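Local coordinates for protein Baccell_00875 (Bacteroides cellulosilyticus DSM 14838, PDB 5NO8) that probably acts as a polysaccharide lyase that removes the L-rhamnose caps, linked to glucuronic acid, from complex arabinogalactan proteins, at residues 198-203 with 659-664; 603-608 with 670-675. One frame throughout, in Å; residues are numbered along the deposited sequence.

How the contacts relate
Contact 1 is buried and lies where strand 199-203 of a mixed beta sheet meets the segment that follows strand 659-660; contact 2 is partly buried and packs the loop 603-608 against strand 672-677. Strands 659-660 and 672-677 are neighbours in one small antiparallel sheet, so both contacts reach that sheet, and their centres are about 10 Å apart. Asp608 OD2 lies 2.5 Å from Tyr200 OH, a probable hydrogen bond that joins the two. Each contact sets an arginine over an aromatic face. Contact 1 adds backbone hydrogen bonds and proline packing, whereas contact 2 relies on a carboxylate that receives a backbone N-H.

Contact 1 (198-203 with 659-664); sequences RNYEIW and YMYPYK
In a mixed beta sheet, strand 199-203 lies between strand 217-221 and the short strand 664-665; the segment leading into the latter comes in across it, bringing Pro662, Tyr663 and Lys664 against Tyr200 and Ile202. Tyr663 N donates to Tyr200 O (2.9 Å), and Ile202 N donates to Lys664 O (3.1 Å). Pro662 CG packs against both Tyr200 CE2 (3.8 Å) and Ile202 CG1 (3.9 Å). Beyond it, the hydroxyl of Tyr200 meets the edge of the Tyr661 ring and bonds Asp608.

The Tyr663 ring, swung out with CG anti to its backbone N (chi1 172°), takes the Arg198 guanidinium over one face. This cation-pi contact puts CZ of Arg198 4.3 Å from the ring centroid, the two planes 81° apart, with NH1 over the ring centre. Lys664 CG lies over the opposite face, and Glu201 CG comes at the edge. Asn199 OD1 accepts the N-H of Tyr200, and a water lies within hydrogen-bonding distance of both OD1 and Tyr661 O.

Leu222 O takes Arg198 NE, while Asp141 receives both Tyr663 OH and Lys664 NZ. The guanidinium is thus held by a carbonyl and an aromatic face, and the tyrosine is fixed at both ends.

Contact 2 (603-608 with 670-675); sequences RELFGD and AEFYDP
One face of the Phe672 ring carries the guanidinium of Arg603, and the edge of the ring is met by Leu605. NH1 of Arg603 stands 3.7 Å above the ring plane over its centre, while CZ of Arg603 is 4.7 Å from the centroid, a cation-pi contact with the two planes tilted 41° apart. Pro675 CD lies over a face of the guanidinium, while the phenyl ring meets it obliquely. Arg603 NH2 also forms a salt bridge with Glu372. The bend of the arginine chain at chi2 (-67°) lets its aliphatic part follow the ring as well, with CG of Arg603 3.7 Å from CE1 of Phe672. Leu605 CD1 touches CZ of Phe672 at 3.8 Å.

Next to these groups, the buried carboxylate of Asp674 receives Arg603 N on OD2 (3.0 Å), through the syn lone pair and in a nearly straight hydrogen bond (N-H...O 168°). A water gives a second bond to the same oxygen at 2.8 Å and weakly accepts from Leu605 N. OD1 takes the backbone N-H groups of Lys602 and Tyr676, so several donors hold the carboxylate, which would favour its charged form.

The arrangement joins the loop between helices 596-600 and 615-629 to strand 672-677, whose partner strand 659-660 supplies Met660 beside Leu605 and Phe672.

Contact 1 (198-203 with 659-664)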
ATOM      1  N   ARG A 198       9.939 -16.102   4.839  1.00 13.34           N
ATOM      2  CA  ARG A 198      10.504 -15.593   3.590  1.00 14.49           C
ATOM      3  C   ARG A 198       9.540 -14.785   2.734  1.00 13.06           C
ATOM      4  O   ARG A 198       9.959 -14.056   1.849  1.00 12.49           O
ATOM      5  CB  ARG A 198      11.095 -16.724   2.756  1.00 16.52           C
ATOM      6  CG  ARG A 198      10.039 -17.627   2.162  1.00 17.97           C
ATOM      7  CD  ARG A 198      10.410 -18.358   0.888  1.00 19.01           C
ATOM      8  NE  ARG A 198       9.342 -19.354   0.633  1.00 19.96           N
ATOM      9  CZ  ARG A 198       8.281 -19.201  -0.172  1.00 22.32           C
ATOM     10  NH1 ARG A 198       8.098 -18.098  -0.903  1.00 21.81           N
ATOM     11  NH2 ARG A 198       7.372 -20.193  -0.271  1.00 22.97           N
ATOM     12  N   ASN A 199       8.237 -14.976   2.932  1.00 12.08           N
ATOM     13  CA  ASN A 199       7.240 -14.268   2.148  1.00 12.58           C
ATOM     14  C   ASN A 199       5.873 -14.491   2.768  1.00 12.25           C
ATOM     15  O   ASN A 199       5.764 -15.059   3.847  1.00 11.64           O
ATOM     16  CB  ASN A 199       7.239 -14.768   0.684  1.00 12.02           C
ATOM     17  CG  ASN A 199       7.038 -13.632  -0.294  1.00 12.70           C
ATOM     18  OD1 ASN A 199       6.200 -12.785  -0.064  1.00 12.35           O
ATOM     19  ND2 ASN A 199       7.842 -13.602  -1.380  1.00 12.89           N
ATOM     20  N   TYR A 200       4.840 -13.985   2.128  1.00 12.20           N
ATOM     21  CA  TYR A 200       3.488 -14.328   2.524  1.00 12.67           C
ATOM     22  C   TYR A 200       2.583 -14.477   1.312  1.00 12.97           C
ATOM     23  O   TYR A 200       2.882 -13.998   0.232  1.00 12.56           O
ATOM     24  CB  TYR A 200       2.916 -13.318   3.516  1.00 12.72           C
ATOM     25  CG  TYR A 200       2.613 -11.949   2.928  1.00 12.63           C
ATOM     26  CD1 TYR A 200       3.614 -11.002   2.814  1.00 13.92           C
ATOM     27  CD2 TYR A 200       1.329 -11.612   2.492  1.00 13.45           C
ATOM     28  CE1 TYR A 200       3.355  -9.748   2.315  1.00 13.90           C
ATOM     29  CE2 TYR A 200       1.049 -10.344   1.977  1.00 13.99           C
ATOM     30  CZ  TYR A 200       2.081  -9.427   1.869  1.00 14.84           C
ATOM     31  OH  TYR A 200       1.880  -8.156   1.371  1.00 15.51           O
ATOM     32  N   GLU A 201       1.468 -15.157   1.532  1.00 12.76           N
ATOM     33  CA  GLU A 201       0.462 -15.355   0.521  1.00 13.62           C
ATOM     34  C   GLU A 201      -0.853 -14.828   1.013  1.00 13.67           C
ATOM     35  O   GLU A 201      -1.066 -14.677   2.213  1.00 12.75           O
ATOM     36  CB  GLU A 201       0.293 -16.833   0.224  1.00 13.88           C
ATOM     37  CG  GLU A 201       1.464 -17.429  -0.510  1.00 15.11           C
ATOM     38  CD  GLU A 201       1.346 -18.934  -0.628  1.00 15.62           C
ATOM     39  OE1 GLU A 201       0.606 -19.382  -1.525  1.00 15.85           O
ATOM     40  OE2 GLU A 201       1.962 -19.656   0.201  1.00 16.14           O
ATOM     41  N   ILE A 202      -1.738 -14.583   0.063  1.00 13.58           N
ATOM     42  CA  ILE A 202      -3.083 -14.124   0.352  1.00 13.40           C
ATOM     43  C   ILE A 202      -4.031 -15.161  -0.229  1.00 13.77           C
ATOM     44  O   ILE A 202      -3.887 -15.583  -1.390  1.00 14.64           O
ATOM     45  CB  ILE A 202      -3.372 -12.727  -0.267  1.00 13.79           C
ATOM     46  CG1 ILE A 202      -2.524 -11.640   0.373  1.00 13.42           C
ATOM     47  CG2 ILE A 202      -4.855 -12.344  -0.152  1.00 14.65           C
ATOM     48  CD1 ILE A 202      -2.804 -11.358   1.819  1.00 13.65           C
ATOM     49  N   TRP A 203      -5.023 -15.539   0.573  1.00 13.52           N
ATOM     50  CA  TRP A 203      -6.071 -16.457   0.146  1.00 13.54           C
ATOM     51  C   TRP A 203      -7.442 -15.792   0.273  1.00 14.05           C
ATOM     52  O   TRP A 203      -7.605 -14.870   1.068  1.00 13.64           O
ATOM     53  CB  TRP A 203      -6.039 -17.760   0.977  1.00 13.51           C
ATOM     54  CG  TRP A 203      -4.799 -18.524   0.813  1.00 13.15           C
ATOM     55  CD1 TRP A 203      -3.700 -18.479   1.608  1.00 13.86           C
ATOM     56  CD2 TRP A 203      -4.502 -19.423  -0.231  1.00 13.44           C
ATOM     57  NE1 TRP A 203      -2.736 -19.329   1.129  1.00 13.84           N
ATOM     58  CE2 TRP A 203      -3.195 -19.908  -0.012  1.00 13.56           C
ATOM     59  CE3 TRP A 203      -5.221 -19.887  -1.335  1.00 13.67           C
ATOM     60  CZ2 TRP A 203      -2.589 -20.844  -0.856  1.00 14.03           C
ATOM     61  CZ3 TRP A 203      -4.620 -20.769  -2.185  1.00 13.77           C
ATOM     62  CH2 TRP A 203      -3.315 -21.257  -1.938  1.00 14.04           C
ATOM     63  N   TYR A 659       2.033  -2.768  -8.442  1.00 13.18           N
ATOM     64  CA  TYR A 659       2.926  -3.858  -8.158  1.00 12.71           C
ATOM     65  C   TYR A 659       2.159  -4.830  -7.244  1.00 12.49           C
ATOM     66  O   TYR A 659       1.862  -4.503  -6.110  1.00 12.54           O
ATOM     67  CB  TYR A 659       4.208  -3.414  -7.459  1.00 13.01           C
ATOM     68  CG  TYR A 659       5.153  -4.572  -7.255  1.00 12.93           C
ATOM     69  CD1 TYR A 659       5.849  -5.119  -8.338  1.00 13.11           C
ATOM     70  CD2 TYR A 659       5.267  -5.203  -6.019  1.00 13.47           C
ATOM     71  CE1 TYR A 659       6.677  -6.230  -8.193  1.00 13.63           C
ATOM     72  CE2 TYR A 659       6.093  -6.312  -5.862  1.00 13.61           C
ATOM     73  CZ  TYR A 659       6.803  -6.820  -6.954  1.00 13.72           C
ATOM     74  OH  TYR A 659       7.638  -7.905  -6.795  1.00 14.26           O
ATOM     75  N   MET A 660       1.906  -6.029  -7.739  1.00 13.08           N
ATOM     76  CA  MET A 660       1.226  -7.078  -6.973  1.00 13.02           C
ATOM     77  C   MET A 660       2.287  -7.738  -6.088  1.00 12.69           C
ATOM     78  O   MET A 660       3.151  -8.450  -6.576  1.00 13.14           O
ATOM     79  CB  MET A 660       0.548  -8.098  -7.907  1.00 14.64           C
ATOM     80  CG  MET A 660      -0.416  -7.504  -8.928  1.00 15.77           C
ATOM     81  SD  MET A 660      -1.675  -6.499  -8.153  1.00 18.23           S
ATOM     82  CE  MET A 660      -2.369  -7.589  -6.916  1.00 17.63           C
ATOM     83  N   TYR A 661       2.199  -7.504  -4.784  1.00 11.91           N
ATOM     84  CA  TYR A 661       3.312  -7.722  -3.863  1.00 12.28           C
ATOM     85  C   TYR A 661       3.500  -9.150  -3.282  1.00 12.52           C
ATOM     86  O   TYR A 661       4.641  -9.622  -3.205  1.00 12.55           O
ATOM     87  CB  TYR A 661       3.271  -6.677  -2.737  1.00 12.09           C
ATOM     88  CG  TYR A 661       4.470  -6.724  -1.843  1.00 12.57           C
ATOM     89  CD1 TYR A 661       5.649  -6.055  -2.181  1.00 13.09           C
ATOM     90  CD2 TYR A 661       4.463  -7.472  -0.670  1.00 12.80           C
ATOM     91  CE1 TYR A 661       6.770  -6.148  -1.374  1.00 13.60           C
ATOM     92  CE2 TYR A 661       5.579  -7.554   0.146  1.00 13.23           C
ATOM     93  CZ  TYR A 661       6.723  -6.887  -0.215  1.00 13.51           C
ATOM     94  OH  TYR A 661       7.819  -6.981   0.578  1.00 14.09           O
ATOM     95  N   PRO A 662       2.417  -9.795  -2.824  1.00 13.14           N
ATOM     96  CA  PRO A 662       2.624 -11.098  -2.171  1.00 12.83           C
ATOM     97  C   PRO A 662       3.230 -12.149  -3.082  1.00 12.40           C
ATOM     98  O   PRO A 662       3.200 -12.008  -4.297  1.00 13.05           O
ATOM     99  CB  PRO A 662       1.216 -11.523  -1.746  1.00 13.27           C
ATOM    100  CG  PRO A 662       0.425 -10.266  -1.732  1.00 13.44           C
ATOM    101  CD  PRO A 662       0.994  -9.427  -2.842  1.00 13.78           C
ATOM    102  N   TYR A 663       3.719 -13.222  -2.485  1.00 12.09           N
ATOM    103  CA  TYR A 663       4.298 -14.321  -3.223  1.00 12.42           C
ATOM    104  C   TYR A 663       3.289 -14.891  -4.207  1.00 12.11           C
ATOM    105  O   TYR A 663       3.590 -15.087  -5.385  1.00 11.88           O
ATOM    106  CB  TYR A 663       4.768 -15.383  -2.223  1.00 13.20           C
ATOM    107  CG  TYR A 663       5.232 -16.700  -2.822  1.00 13.64           C
ATOM    108  CD1 TYR A 663       6.244 -16.747  -3.755  1.00 14.86           C
ATOM    109  CD2 TYR A 663       4.710 -17.888  -2.362  1.00 15.00           C
ATOM    110  CE1 TYR A 663       6.687 -17.952  -4.286  1.00 16.65           C
ATOM    111  CE2 TYR A 663       5.104 -19.108  -2.878  1.00 15.81           C
ATOM    112  CZ  TYR A 663       6.099 -19.149  -3.836  1.00 16.22           C
ATOM    113  OH  TYR A 663       6.470 -20.384  -4.337  1.00 17.83           O
ATOM    114  N   LYS A 664       2.108 -15.198  -3.685  1.00 11.97           N
ATOM    115  CA  LYS A 664       0.983 -15.688  -4.467  1.00 12.76           C
ATOM    116  C   LYS A 664      -0.308 -15.165  -3.889  1.00 13.07           C
ATOM    117  O   LYS A 664      -0.385 -14.764  -2.718  1.00 12.57           O
ATOM    118  CB  LYS A 664       0.927 -17.219  -4.467  1.00 12.96           C
ATOM    119  CG  LYS A 664       2.094 -17.883  -5.182  1.00 13.34           C
ATOM    120  CD  LYS A 664       2.089 -19.391  -5.075  1.00 14.12           C
ATOM    121  CE  LYS A 664       3.200 -19.978  -5.935  1.00 14.94           C
ATOM    122  NZ  LYS A 664       3.285 -21.458  -5.867  1.00 15.09           N
TER
HETATM  123  O   HOH W   1       6.510 -10.504  -1.358  1.00 20.98           O

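Contact 2 (603-608 with 670-675)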
ATOM      1  N   ARG A 603      -4.133  -7.939 -15.402  1.00 22.07           N
ATOM      2  CA  ARG A 603      -4.193  -9.279 -14.785  1.00 22.71           C
ATOM      3  C   ARG A 603      -5.380  -9.462 -13.837  1.00 22.46           C
ATOM      4  O   ARG A 603      -5.630 -10.597 -13.376  1.00 23.07           O
ATOM      5  CB  ARG A 603      -2.902  -9.562 -14.036  1.00 24.36           C
ATOM      6  CG  ARG A 603      -1.662  -9.601 -14.915  1.00 28.23           C
ATOM      7  CD  ARG A 603      -1.626 -10.753 -15.896  1.00 32.08           C
ATOM      8  NE  ARG A 603      -0.382 -10.661 -16.670  1.00 40.67           N
ATOM      9  CZ  ARG A 603       0.840 -10.985 -16.222  1.00 45.23           C
ATOM     10  NH1 ARG A 603       1.027 -11.490 -14.992  1.00 49.73           N
ATOM     11  NH2 ARG A 603       1.888 -10.826 -17.028  1.00 47.55           N
ATOM     12  N   GLU A 604      -6.050  -8.349 -13.502  1.00 22.19           N
ATOM     13  CA  GLU A 604      -7.298  -8.333 -12.722  1.00 23.75           C
ATOM     14  C   GLU A 604      -7.171  -9.060 -11.373  1.00 23.87           C
ATOM     15  O   GLU A 604      -8.097  -9.722 -10.917  1.00 25.03           O
ATOM     16  CB  GLU A 604      -8.452  -8.896 -13.568  1.00 26.19           C
ATOM     17  CG  GLU A 604      -8.657  -8.103 -14.862  1.00 27.32           C
ATOM     18  CD  GLU A 604      -9.846  -8.580 -15.688  1.00 31.88           C
ATOM     19  OE1 GLU A 604     -10.458  -9.611 -15.336  1.00 33.67           O
ATOM     20  OE2 GLU A 604     -10.168  -7.908 -16.697  1.00 34.11           O
ATOM     21  N   LEU A 605      -6.007  -8.942 -10.744  1.00 23.01           N
ATOM     22  CA  LEU A 605      -5.750  -9.626  -9.465  1.00 23.01           C
ATOM     23  C   LEU A 605      -6.058  -8.734  -8.273  1.00 21.73           C
ATOM     24  O   LEU A 605      -5.381  -7.717  -8.066  1.00 21.92           O
ATOM     25  CB  LEU A 605      -4.285 -10.050  -9.368  1.00 25.06           C
ATOM     26  CG  LEU A 605      -3.863 -11.474  -9.664  1.00 29.66           C
ATOM     27  CD1 LEU A 605      -2.377 -11.624  -9.350  1.00 27.94           C
ATOM     28  CD2 LEU A 605      -4.657 -12.459  -8.824  1.00 29.79           C
ATOM     29  N   PHE A 606      -7.043  -9.116  -7.462  1.00 19.43           N
ATOM     30  CA  PHE A 606      -7.150  -8.587  -6.118  1.00 19.59           C
ATOM     31  C   PHE A 606      -5.880  -8.978  -5.366  1.00 18.21           C
ATOM     32  O   PHE A 606      -5.211  -9.941  -5.722  1.00 19.82           O
ATOM     33  CB  PHE A 606      -8.349  -9.167  -5.363  1.00 20.43           C
ATOM     34  CG  PHE A 606      -9.663  -8.557  -5.739  1.00 20.17           C
ATOM     35  CD1 PHE A 606      -9.994  -7.300  -5.292  1.00 21.10           C
ATOM     36  CD2 PHE A 606     -10.570  -9.254  -6.544  1.00 21.82           C
ATOM     37  CE1 PHE A 606     -11.213  -6.718  -5.627  1.00 21.75           C
ATOM     38  CE2 PHE A 606     -11.793  -8.692  -6.873  1.00 22.07           C
ATOM     39  CZ  PHE A 606     -12.112  -7.414  -6.420  1.00 21.28           C
ATOM     40  N   GLY A 607      -5.571  -8.225  -4.335  1.00 16.99           N
ATOM     41  CA  GLY A 607      -4.447  -8.502  -3.459  1.00 15.85           C
ATOM     42  C   GLY A 607      -3.542  -7.303  -3.277  1.00 15.84           C
ATOM     43  O   GLY A 607      -3.642  -6.303  -4.015  1.00 15.87           O
ATOM     44  N   ASP A 608      -2.634  -7.411  -2.314  1.00 14.87           N
ATOM     45  CA  ASP A 608      -1.806  -6.273  -1.873  1.00 14.77           C
ATOM     46  C   ASP A 608      -1.034  -5.660  -3.031  1.00 14.52           C
ATOM     47  O   ASP A 608      -0.318  -6.369  -3.723  1.00 13.75           O
ATOM     48  CB  ASP A 608      -0.774  -6.683  -0.831  1.00 14.68           C
ATOM     49  CG  ASP A 608      -1.390  -7.196   0.471  1.00 15.27           C
ATOM     50  OD1 ASP A 608      -2.616  -7.152   0.620  1.00 16.56           O
ATOM     51  OD2 ASP A 608      -0.611  -7.646   1.320  1.00 14.21           O
ATOM     52  N   ALA A 670       2.324 -14.021  -7.926  1.00 13.83           N
ATOM     53  CA  ALA A 670       2.290 -12.563  -7.995  1.00 13.83           C
ATOM     54  C   ALA A 670       3.736 -12.038  -8.075  1.00 14.25           C
ATOM     55  O   ALA A 670       4.515 -12.583  -8.878  1.00 13.66           O
ATOM     56  CB  ALA A 670       1.455 -11.980  -6.859  1.00 14.16           C
ATOM     57  N   GLU A 671       4.093 -11.023  -7.302  1.00 14.05           N
ATOM     58  CA  GLU A 671       5.423 -10.372  -7.410  1.00 14.66           C
ATOM     59  C   GLU A 671       5.674  -9.867  -8.836  1.00 14.19           C
ATOM     60  O   GLU A 671       6.709 -10.156  -9.444  1.00 14.81           O
ATOM     61  CB  GLU A 671       6.543 -11.276  -6.901  1.00 15.50           C
ATOM     62  CG  GLU A 671       6.264 -11.757  -5.494  1.00 17.51           C
ATOM     63  CD  GLU A 671       7.450 -12.375  -4.808  1.00 19.94           C
ATOM     64  OE1 GLU A 671       7.671 -13.590  -5.004  1.00 22.31           O
ATOM     65  OE2 GLU A 671       8.185 -11.638  -4.131  1.00 21.44           O
ATOM     66  N   PHE A 672       4.742  -9.093  -9.362  1.00 13.61           N
ATOM     67  CA  PHE A 672       4.923  -8.522 -10.695  1.00 14.27           C
ATOM     68  C   PHE A 672       4.274  -7.142 -10.788  1.00 13.32           C
ATOM     69  O   PHE A 672       3.355  -6.809 -10.040  1.00 12.65           O
ATOM     70  CB  PHE A 672       4.361  -9.462 -11.788  1.00 15.12           C
ATOM     71  CG  PHE A 672       2.874  -9.633 -11.731  1.00 16.24           C
ATOM     72  CD1 PHE A 672       2.030  -8.697 -12.275  1.00 16.80           C
ATOM     73  CD2 PHE A 672       2.319 -10.755 -11.153  1.00 17.01           C
ATOM     74  CE1 PHE A 672       0.657  -8.827 -12.200  1.00 18.34           C
ATOM     75  CE2 PHE A 672       0.949 -10.906 -11.092  1.00 17.35           C
ATOM     76  CZ  PHE A 672       0.106  -9.948 -11.611  1.00 17.98           C
ATOM     77  N   TYR A 673       4.779  -6.361 -11.741  1.00 13.97           N
ATOM     78  CA  TYR A 673       4.156  -5.097 -12.149  1.00 13.35           C
ATOM     79  C   TYR A 673       3.098  -5.422 -13.168  1.00 14.07           C
ATOM     80  O   TYR A 673       3.379  -6.084 -14.184  1.00 13.30           O
ATOM     81  CB  TYR A 673       5.216  -4.138 -12.767  1.00 13.39           C
ATOM     82  CG  TYR A 673       6.159  -3.600 -11.753  1.00 13.45           C
ATOM     83  CD1 TYR A 673       5.792  -2.555 -10.937  1.00 13.19           C
ATOM     84  CD2 TYR A 673       7.430  -4.149 -11.583  1.00 14.19           C
ATOM     85  CE1 TYR A 673       6.648  -2.065  -9.956  1.00 13.99           C
ATOM     86  CE2 TYR A 673       8.284  -3.664 -10.596  1.00 14.56           C
ATOM     87  CZ  TYR A 673       7.888  -2.605  -9.804  1.00 13.87           C
ATOM     88  OH  TYR A 673       8.713  -2.107  -8.825  1.00 14.54           O
ATOM     89  N   ASP A 674       1.873  -4.982 -12.911  1.00 14.50           N
ATOM     90  CA  ASP A 674       0.817  -5.180 -13.890  1.00 17.03           C
ATOM     91  C   ASP A 674       1.187  -4.517 -15.223  1.00 17.68           C
ATOM     92  O   ASP A 674       1.722  -3.404 -15.224  1.00 17.34           O
ATOM     93  CB  ASP A 674      -0.506  -4.641 -13.395  1.00 18.04           C
ATOM     94  CG  ASP A 674      -1.650  -5.091 -14.272  1.00 19.75           C
ATOM     95  OD1 ASP A 674      -1.852  -4.438 -15.324  1.00 19.06           O
ATOM     96  OD2 ASP A 674      -2.267  -6.137 -13.925  1.00 19.68           O
ATOM     97  N   PRO A 675       0.961  -5.213 -16.347  1.00 18.96           N
ATOM     98  CA  PRO A 675       1.417  -4.693 -17.628  1.00 19.58           C
ATOM     99  C   PRO A 675       0.623  -3.532 -18.236  1.00 18.99           C
ATOM    100  O   PRO A 675       0.990  -3.106 -19.317  1.00 18.41           O
ATOM    101  CB  PRO A 675       1.362  -5.909 -18.540  1.00 21.57           C
ATOM    102  CG  PRO A 675       0.420  -6.844 -17.913  1.00 21.40           C
ATOM    103  CD  PRO A 675       0.530  -6.619 -16.447  1.00 20.49           C
TER
HETATM  104  O   HOH W   2      -3.282  -7.256 -11.561  1.00 23.83           O